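Long-range contacts in protein YciF (Escherichia coli, PDB 2GS4), which is of unknown function but forms a homodimer and, as a stress protein with a ferritin-like helical fold related to rubrerythrin, probably binds metal: residues E7-I11 / N67-K71; T17-E21 / Y112-Y117; E96-A100 / N157-K161. All coordinates share one frame; numbering follows the deposited sequence.

Contact 1: residues E7-I11 / N67-K71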
loop_
_atom_site.group_PDB
_atom_site.type_symbol
_atom_site.label_atom_id
_atom_site.label_comp_id
_atom_site.label_asym_id
_atom_site.label_seq_id
_atom_site.Cartn_x
_atom_site.Cartn_y
_atom_site.Cartn_z
ATOM N N GLU A 7 19.250 -6.730 -1.917
ATOM C CA GLU A 7 19.014 -6.979 -3.320
ATOM C C GLU A 7 17.656 -7.663 -3.525
ATOM O O GLU A 7 16.887 -7.261 -4.400
ATOM C CB GLU A 7 20.158 -7.844 -3.850
ATOM C CG GLU A 7 20.756 -7.333 -5.130
ATOM C CD GLU A 7 19.699 -7.165 -6.183
ATOM O OE1 GLU A 7 18.832 -8.056 -6.272
ATOM O OE2 GLU A 7 19.732 -6.156 -6.915
ATOM N N ASP A 8 17.356 -8.690 -2.727
ATOM C CA ASP A 8 16.069 -9.380 -2.851
ATOM C C ASP A 8 14.936 -8.407 -2.527
ATOM O O ASP A 8 13.905 -8.403 -3.195
ATOM C CB ASP A 8 15.940 -10.568 -1.890
ATOM C CG ASP A 8 16.932 -11.685 -2.168
ATOM O OD1 ASP A 8 17.211 -11.990 -3.347
ATOM O OD2 ASP A 8 17.415 -12.283 -1.182
ATOM N N VAL A 9 15.126 -7.593 -1.489
ATOM C CA VAL A 9 14.111 -6.614 -1.095
ATOM C C VAL A 9 13.906 -5.633 -2.241
ATOM O O VAL A 9 12.775 -5.299 -2.584
ATOM C CB VAL A 9 14.527 -5.805 0.168
ATOM C CG1 VAL A 9 13.500 -4.699 0.441
ATOM C CG2 VAL A 9 14.615 -6.718 1.382
ATOM N N PHE A 10 15.006 -5.171 -2.825
ATOM C CA PHE A 10 14.927 -4.232 -3.933
ATOM C C PHE A 10 14.199 -4.822 -5.131
ATOM O O PHE A 10 13.308 -4.173 -5.693
ATOM C CB PHE A 10 16.325 -3.761 -4.352
ATOM C CG PHE A 10 16.316 -2.788 -5.510
ATOM C CD1 PHE A 10 16.719 -3.192 -6.777
ATOM C CD2 PHE A 10 15.896 -1.468 -5.334
ATOM C CE1 PHE A 10 16.697 -2.300 -7.858
ATOM C CE2 PHE A 10 15.870 -0.575 -6.401
ATOM C CZ PHE A 10 16.275 -0.993 -7.667
ATOM N N ILE A 11 14.560 -6.043 -5.523
ATOM C CA ILE A 11 13.897 -6.648 -6.666
ATOM C C ILE A 11 12.405 -6.847 -6.372
ATOM O O ILE A 11 11.558 -6.604 -7.227
ATOM C CB ILE A 11 14.585 -7.990 -7.094
ATOM C CG1 ILE A 11 13.933 -8.508 -8.365
ATOM C CG2 ILE A 11 14.525 -9.026 -5.990
ATOM C CD1 ILE A 11 13.904 -7.463 -9.404
ATOM N N ASN A 67 22.037 -8.666 -12.714
ATOM C CA ASN A 67 21.286 -9.511 -11.787
ATOM C C ASN A 67 19.797 -9.178 -11.664
ATOM O O ASN A 67 19.008 -10.012 -11.221
ATOM C CB ASN A 67 21.907 -9.402 -10.403
ATOM C CG ASN A 67 21.872 -7.985 -9.880
ATOM O OD1 ASN A 67 22.406 -7.070 -10.508
ATOM N ND2 ASN A 67 21.236 -7.790 -8.733
ATOM N N LEU A 68 19.412 -7.967 -12.039
ATOM C CA LEU A 68 18.018 -7.556 -11.918
ATOM C C LEU A 68 17.058 -8.268 -12.882
ATOM O O LEU A 68 17.440 -8.664 -13.981
ATOM C CB LEU A 68 17.926 -6.031 -12.082
ATOM C CG LEU A 68 18.775 -5.223 -11.086
ATOM C CD1 LEU A 68 18.568 -3.729 -11.272
ATOM C CD2 LEU A 68 18.402 -5.632 -9.671
ATOM N N LYS A 69 15.817 -8.454 -12.436
ATOM C CA LYS A 69 14.759 -9.101 -13.223
ATOM C C LYS A 69 13.461 -8.540 -12.639
ATOM O O LYS A 69 13.508 -7.819 -11.658
ATOM C CB LYS A 69 14.781 -10.629 -13.024
ATOM C CG LYS A 69 13.946 -11.420 -14.057
ATOM C CD LYS A 69 13.795 -12.903 -13.695
ATOM C CE LYS A 69 12.589 -13.167 -12.791
ATOM N NZ LYS A 69 11.326 -13.441 -13.546
ATOM N N ILE A 70 12.315 -8.820 -13.250
ATOM C CA ILE A 70 11.045 -8.367 -12.684
ATOM C C ILE A 70 10.333 -9.672 -12.388
ATOM O O ILE A 70 10.165 -10.495 -13.284
ATOM C CB ILE A 70 10.152 -7.568 -13.681
ATOM C CG1 ILE A 70 10.750 -6.192 -13.962
ATOM C CG2 ILE A 70 8.749 -7.404 -13.105
ATOM C CD1 ILE A 70 10.872 -5.319 -12.733
ATOM N N LYS A 71 9.941 -9.888 -11.140
ATOM C CA LYS A 71 9.234 -11.112 -10.808
ATOM C C LYS A 71 7.737 -10.813 -10.936
ATOM O O LYS A 71 7.278 -9.741 -10.550
ATOM C CB LYS A 71 9.627 -11.582 -9.397
ATOM C CG LYS A 71 11.098 -12.063 -9.301
ATOM C CD LYS A 71 11.507 -12.492 -7.888
ATOM C CE LYS A 71 12.780 -13.346 -7.906
ATOM N NZ LYS A 71 12.559 -14.691 -8.523
#
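Asn67 meets Glu7 at the start of the loop, their side chains arriving from opposite directions with Asn67 ND2 2.9 Å from Glu7 OE2. The carboxylate and the amide are turned 76° against each other. Both Glu7 OE2 and Asn67 ND2 are hydrogen-bonded to the hydroxyl of Tyr129, which ties the two polar ends together from a third part of the chain. A bend at chi2 (-55°) turns the Glu7 carboxylate so that OE2 faces Asn67 and the Leu68 CD2 methyl.

Leu68 follows and turns its branch ends to the helix. Leu68 CD2 sits 3.1 Å from Glu7 OE2, a close approach of a methyl to a carboxylate oxygen, and also lies at the edge of the Phe10 ring, near its plane and 4.1 Å from Phe10 CD1. Leu68 CD1 meets the same rim, 4.1 Å from Phe10 CE1. The Phe10 ring extends beyond this contact to Leu120 and Leu123 of helix 95-126. Residues 67-71 belong to the link that leaves helix 38-63 for the short helix 76-89, part of the long connection between the second and third long helices, as expected of a ferritin-like bundle. Here it is laid against the first turns of helix 6-33.

Lys69 presents its backbone to Ile11, whose CG1 lies 3.4 Å from Lys69 O; the still shorter approach of the CD1 methyl in the model is doubtful. Neither N nor O of Lys69 has a polar partner in the model. Its side chain leads away from the helix, and Lys69 NZ bonds to Ile70 O at 3.2 Å from above the carbonyl plane. Ile70 packs on Leu14 and Tyr18 of helix 6-33, while the backbone N of Lys71 bonds to Ser15 OG, the hydroxyl that also bonds to Ile11 O.

Contact 2: residues T17-E21 / Y112-Y117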
loop_
_atom_site.group_PDB
_atom_site.type_symbol
_atom_site.label_atom_id
_atom_site.label_comp_id
_atom_site.label_asym_id
_atom_site.label_seq_id
_atom_site.Cartn_x
_atom_site.Cartn_y
_atom_site.Cartn_z
ATOM N N THR A 17 6.228 -2.476 -7.795
ATOM C CA THR A 17 5.978 -1.186 -8.423
ATOM C C THR A 17 5.665 -1.361 -9.917
ATOM O O THR A 17 4.807 -0.655 -10.458
ATOM C CB THR A 17 7.173 -0.228 -8.198
ATOM O OG1 THR A 17 7.158 0.226 -6.836
ATOM C CG2 THR A 17 7.105 0.970 -9.124
ATOM N N TYR A 18 6.328 -2.313 -10.574
ATOM C CA TYR A 18 6.072 -2.576 -11.993
ATOM C C TYR A 18 4.588 -2.929 -12.106
ATOM O O TYR A 18 3.874 -2.403 -12.954
ATOM C CB TYR A 18 6.911 -3.757 -12.488
ATOM C CG TYR A 18 6.887 -3.975 -13.992
ATOM C CD1 TYR A 18 7.708 -3.227 -14.837
ATOM C CD2 TYR A 18 6.051 -4.933 -14.567
ATOM C CE1 TYR A 18 7.700 -3.427 -16.215
ATOM C CE2 TYR A 18 6.034 -5.140 -15.957
ATOM C CZ TYR A 18 6.864 -4.382 -16.769
ATOM O OH TYR A 18 6.866 -4.577 -18.131
ATOM N N SER A 19 4.129 -3.815 -11.230
ATOM C CA SER A 19 2.729 -4.219 -11.228
ATOM C C SER A 19 1.819 -3.016 -10.976
ATOM O O SER A 19 0.811 -2.853 -11.651
ATOM C CB SER A 19 2.489 -5.306 -10.170
ATOM O OG SER A 19 1.107 -5.471 -9.892
ATOM N N ALA A 20 2.186 -2.169 -10.017
ATOM C CA ALA A 20 1.391 -0.992 -9.685
ATOM C C ALA A 20 1.203 -0.056 -10.879
ATOM O O ALA A 20 0.111 0.442 -11.113
ATOM C CB ALA A 20 2.046 -0.236 -8.524
ATOM N N GLU A 21 2.284 0.194 -11.612
ATOM C CA GLU A 21 2.236 1.074 -12.777
ATOM C C GLU A 21 1.348 0.460 -13.856
ATOM O O GLU A 21 0.578 1.160 -14.520
ATOM C CB GLU A 21 3.661 1.301 -13.317
ATOM C CG GLU A 21 4.599 1.979 -12.313
ATOM C CD GLU A 21 4.273 3.454 -12.097
ATOM O OE1 GLU A 21 3.102 3.850 -12.291
ATOM O OE2 GLU A 21 5.189 4.219 -11.720
ATOM N N TYR A 112 1.238 7.025 -2.309
ATOM C CA TYR A 112 1.813 5.692 -2.413
ATOM C C TYR A 112 2.980 5.633 -3.403
ATOM O O TYR A 112 4.035 5.098 -3.093
ATOM C CB TYR A 112 0.740 4.694 -2.848
ATOM C CG TYR A 112 1.227 3.265 -2.988
ATOM C CD1 TYR A 112 1.351 2.437 -1.875
ATOM C CD2 TYR A 112 1.542 2.737 -4.239
ATOM C CE1 TYR A 112 1.771 1.114 -2.005
ATOM C CE2 TYR A 112 1.963 1.420 -4.382
ATOM C CZ TYR A 112 2.072 0.613 -3.261
ATOM O OH TYR A 112 2.457 -0.701 -3.397
ATOM N N GLU A 113 2.792 6.185 -4.594
ATOM C CA GLU A 113 3.854 6.136 -5.594
ATOM C C GLU A 113 5.120 6.862 -5.173
ATOM O O GLU A 113 6.223 6.331 -5.310
ATOM C CB GLU A 113 3.331 6.672 -6.923
ATOM C CG GLU A 113 2.280 5.757 -7.534
ATOM C CD GLU A 113 2.891 4.555 -8.233
ATOM O OE1 GLU A 113 3.326 4.709 -9.392
ATOM O OE2 GLU A 113 2.949 3.465 -7.624
ATOM N N ILE A 114 4.961 8.069 -4.642
ATOM C CA ILE A 114 6.094 8.855 -4.181
ATOM C C ILE A 114 6.894 8.091 -3.117
ATOM O O ILE A 114 8.113 7.959 -3.221
ATOM C CB ILE A 114 5.599 10.218 -3.646
ATOM C CG1 ILE A 114 5.166 11.080 -4.838
ATOM C CG2 ILE A 114 6.669 10.889 -2.800
ATOM C CD1 ILE A 114 4.412 12.344 -4.473
ATOM N N ALA A 115 6.204 7.572 -2.107
ATOM C CA ALA A 115 6.871 6.814 -1.060
ATOM C C ALA A 115 7.564 5.583 -1.651
ATOM O O ALA A 115 8.658 5.218 -1.210
ATOM C CB ALA A 115 5.859 6.401 0.018
ATOM N N SER A 116 6.929 4.948 -2.643
ATOM C CA SER A 116 7.494 3.761 -3.294
ATOM C C SER A 116 8.811 4.064 -4.016
ATOM O O SER A 116 9.802 3.358 -3.856
ATOM C CB SER A 116 6.510 3.177 -4.319
ATOM O OG SER A 116 5.578 2.295 -3.720
ATOM N N TYR A 117 8.809 5.110 -4.831
ATOM C CA TYR A 117 10.007 5.472 -5.577
ATOM C C TYR A 117 11.087 6.070 -4.683
ATOM O O TYR A 117 12.276 5.965 -4.983
ATOM C CB TYR A 117 9.635 6.419 -6.727
ATOM C CG TYR A 117 9.116 5.664 -7.935
ATOM C CD1 TYR A 117 9.995 5.049 -8.824
ATOM C CD2 TYR A 117 7.746 5.543 -8.173
ATOM C CE1 TYR A 117 9.527 4.334 -9.926
ATOM C CE2 TYR A 117 7.267 4.827 -9.269
ATOM C CZ TYR A 117 8.163 4.229 -10.141
ATOM O OH TYR A 117 7.698 3.540 -11.237
HETATM O O HOH W 1 4.583 1.385 -6.419
#
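Tyr117 and Glu21 share the direct hydrogen bond between these helices: Tyr117 OH donates to Glu21 OE2 at 2.6 Å, and OE2 accepts on its anti lone pair, the one facing away from the other oxygen. OE2 lies at the edge of the Tyr117 ring, near its plane. Glu113 comes in across Glu21, its carboxylate almost perpendicular to the other (84°), and Glu113 OE1 stands 3.0 Å from both Glu21 OE1 and Glu21 OE2. Acceptor faces acceptor, so no hydrogen bond joins them, and a bound cation would probably ease such closeness. Paired glutamates inside a four-helix bundle are characteristic of ferritin-like metal centres, so this is consistent with a metal site.

Around this centre, Thr17 CG2 packs 3.4 Å from Tyr117 OH, placed there by a chi1 of -74° that sets the methyl anti to the backbone N and turns OG1 to a water. That water donates to Glu113 OE2 at 2.9 Å and also hydrogen-bonds to Thr17 OG1 and Ser116 OG, bridging the helices. Farther out, Ala20 CB lies 3.9 Å from Glu113 OE2 and at the edge of the Tyr112 ring.

The two segments run nearly antiparallel (152°), their axes 11.6 Å apart. Helix 38-63 packs on Glu21 through Thr51 and Ile55, helix 130-159 reaches Glu113 and Tyr117 through Glu143 and Leu136, and Met78 of helix 76-89 lies against Ala20.

Contact 3: residues E96-A100 / N157-K161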
loop_
_atom_site.group_PDB
_atom_site.type_symbol
_atom_site.label_atom_id
_atom_site.label_comp_id
_atom_site.label_asym_id
_atom_site.label_seq_id
_atom_site.Cartn_x
_atom_site.Cartn_y
_atom_site.Cartn_z
ATOM N N GLU A 96 -18.669 19.141 -8.540
ATOM C CA GLU A 96 -17.631 19.478 -7.551
ATOM C C GLU A 96 -17.393 18.452 -6.443
ATOM O O GLU A 96 -16.264 18.313 -5.955
ATOM C CB GLU A 96 -17.885 20.847 -6.907
ATOM C CG GLU A 96 -17.673 22.028 -7.844
ATOM C CD GLU A 96 -18.955 22.461 -8.520
ATOM O OE1 GLU A 96 -19.996 21.819 -8.274
ATOM O OE2 GLU A 96 -18.927 23.443 -9.290
ATOM N N VAL A 97 -18.449 17.751 -6.035
ATOM C CA VAL A 97 -18.318 16.734 -4.989
ATOM C C VAL A 97 -17.498 15.614 -5.593
ATOM O O VAL A 97 -16.476 15.186 -5.049
ATOM C CB VAL A 97 -19.693 16.163 -4.589
ATOM C CG1 VAL A 97 -19.558 15.222 -3.418
ATOM C CG2 VAL A 97 -20.640 17.302 -4.265
ATOM N N ARG A 98 -17.973 15.155 -6.741
ATOM C CA ARG A 98 -17.344 14.092 -7.490
ATOM C C ARG A 98 -15.871 14.355 -7.776
ATOM O O ARG A 98 -15.024 13.487 -7.554
ATOM C CB ARG A 98 -18.095 13.901 -8.803
ATOM C CG ARG A 98 -17.482 12.865 -9.699
ATOM C CD ARG A 98 -18.386 12.553 -10.873
ATOM N NE ARG A 98 -17.932 11.350 -11.560
ATOM C CZ ARG A 98 -18.413 10.132 -11.338
ATOM N NH1 ARG A 98 -17.926 9.096 -12.004
ATOM N NH2 ARG A 98 -19.398 9.950 -10.464
ATOM N N ASP A 99 -15.565 15.554 -8.257
ATOM C CA ASP A 99 -14.193 15.911 -8.591
ATOM C C ASP A 99 -13.264 16.049 -7.375
ATOM O O ASP A 99 -12.071 15.759 -7.466
ATOM C CB ASP A 99 -14.190 17.193 -9.432
ATOM C CG ASP A 99 -14.835 16.989 -10.804
ATOM O OD1 ASP A 99 -15.235 17.991 -11.435
ATOM O OD2 ASP A 99 -14.938 15.826 -11.255
ATOM N N ALA A 100 -13.808 16.477 -6.240
ATOM C CA ALA A 100 -13.008 16.624 -5.025
ATOM C C ALA A 100 -12.536 15.237 -4.607
ATOM O O ALA A 100 -11.383 15.042 -4.223
ATOM C CB ALA A 100 -13.844 17.247 -3.909
ATOM N N ASN A 157 -11.032 23.382 -7.670
ATOM C CA ASN A 157 -12.357 22.788 -7.464
ATOM C C ASN A 157 -13.010 23.349 -6.208
ATOM O O ASN A 157 -14.233 23.496 -6.145
ATOM C CB ASN A 157 -12.258 21.254 -7.369
ATOM C CG ASN A 157 -13.623 20.579 -7.235
ATOM O OD1 ASN A 157 -14.479 20.676 -8.117
ATOM N ND2 ASN A 157 -13.829 19.892 -6.122
ATOM N N VAL A 158 -12.194 23.658 -5.208
ATOM C CA VAL A 158 -12.703 24.212 -3.963
ATOM C C VAL A 158 -13.218 25.634 -4.195
ATOM O O VAL A 158 -14.209 26.046 -3.591
ATOM C CB VAL A 158 -11.600 24.221 -2.881
ATOM C CG1 VAL A 158 -11.964 25.172 -1.756
ATOM C CG2 VAL A 158 -11.413 22.810 -2.333
ATOM N N ASN A 159 -12.553 26.368 -5.086
ATOM C CA ASN A 159 -12.921 27.754 -5.397
ATOM C C ASN A 159 -13.857 27.927 -6.590
ATOM O O ASN A 159 -14.238 29.045 -6.939
ATOM C CB ASN A 159 -11.661 28.588 -5.623
ATOM C CG ASN A 159 -10.847 28.747 -4.363
ATOM O OD1 ASN A 159 -11.374 29.119 -3.316
ATOM N ND2 ASN A 159 -9.554 28.471 -4.453
ATOM N N LYS A 160 -14.216 26.811 -7.210
ATOM C CA LYS A 160 -15.111 26.792 -8.355
ATOM C C LYS A 160 -16.416 27.541 -8.049
ATOM O O LYS A 160 -17.095 27.242 -7.064
ATOM C CB LYS A 160 -15.425 25.335 -8.710
ATOM C CG LYS A 160 -16.329 25.137 -9.918
ATOM C CD LYS A 160 -15.522 25.128 -11.206
ATOM C CE LYS A 160 -14.788 23.812 -11.406
ATOM N NZ LYS A 160 -15.630 22.797 -12.111
ATOM N N LYS A 161 -16.744 28.521 -8.886
ATOM C CA LYS A 161 -17.980 29.307 -8.768
ATOM C C LYS A 161 -18.388 29.657 -10.194
ATOM O O LYS A 161 -19.580 29.515 -10.538
ATOM C CB LYS A 161 -17.784 30.618 -7.985
ATOM C CG LYS A 161 -17.542 30.482 -6.486
ATOM C CD LYS A 161 -18.628 29.681 -5.760
ATOM C CE LYS A 161 -19.957 30.421 -5.624
ATOM N NZ LYS A 161 -20.945 29.605 -4.853
#
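Asn157 and Glu96 hold the tight part of this contact, where the amide reaches across to the backbone at the beginning of helix 95-126. With its CG turned anti to the backbone N (chi1 -177°), Asn157 stretches far enough for ND2 to donate to Glu96 O at 2.9 Å. The bond is nearly straight (169°): the donor lies in the carbonyl plane on a lone pair, and the acceptor is close to the plane of the amide. Glu96 O also accepts the helical bond from Ala100 N, at 3.1 Å, so one carbonyl is gripped by two donors. Ala100 CB closes in on Asn157 ND2 at 3.4 Å. The other end of the amide is packed against carbon: Asn157 OD1 lies 3.5 Å from Glu96 CG and near Asp99 CB, and it is buried without a polar partner in the model. The carboxylate of Asp99 is engaged elsewhere, OD2 bonding to Thr35.

The outer side is looser. Three residues on from Asn157, Lys160 folds its chain at chi2, chi3 and chi4, and its CG comes 3.2 Å from Glu96 OE2. The ammonium group does not close a salt bridge, Lys160 NZ staying 4.4 Å from Glu96 OE2, so any attraction is long-range and probably screened by solvent, Lys160 being exposed.

The contact joins the N-terminal turn of one long helix to the C-terminal end of the next, at one end of the bundle. With nitrogen toward Glu96 O the amide donates a bond, whereas its oxygen there would face another acceptor, which supports the modelled flip at the cost of burying OD1 among carbons.

How the contacts relate
Helix 6-33 opens two contacts in turn, with residues 7-11 and then 17-21. Contact 1 closes first, when the loop after helix 38-63 returns to the start of the chain. Contact 2, still open, spans the short helix 76-89 and closes deep inside the bundle on helix 95-126, crossing contact 1, which it touches where that loop lies on helix 6-33. Contact 3 opens on helix 95-126 before contact 2 has closed, so these two cross as well, and it closes only at the C terminus. Contacts 1 and 3 are in series, their centres about 42 Å apart on opposite sides of the chain's centre; contact 2 lies near that centre.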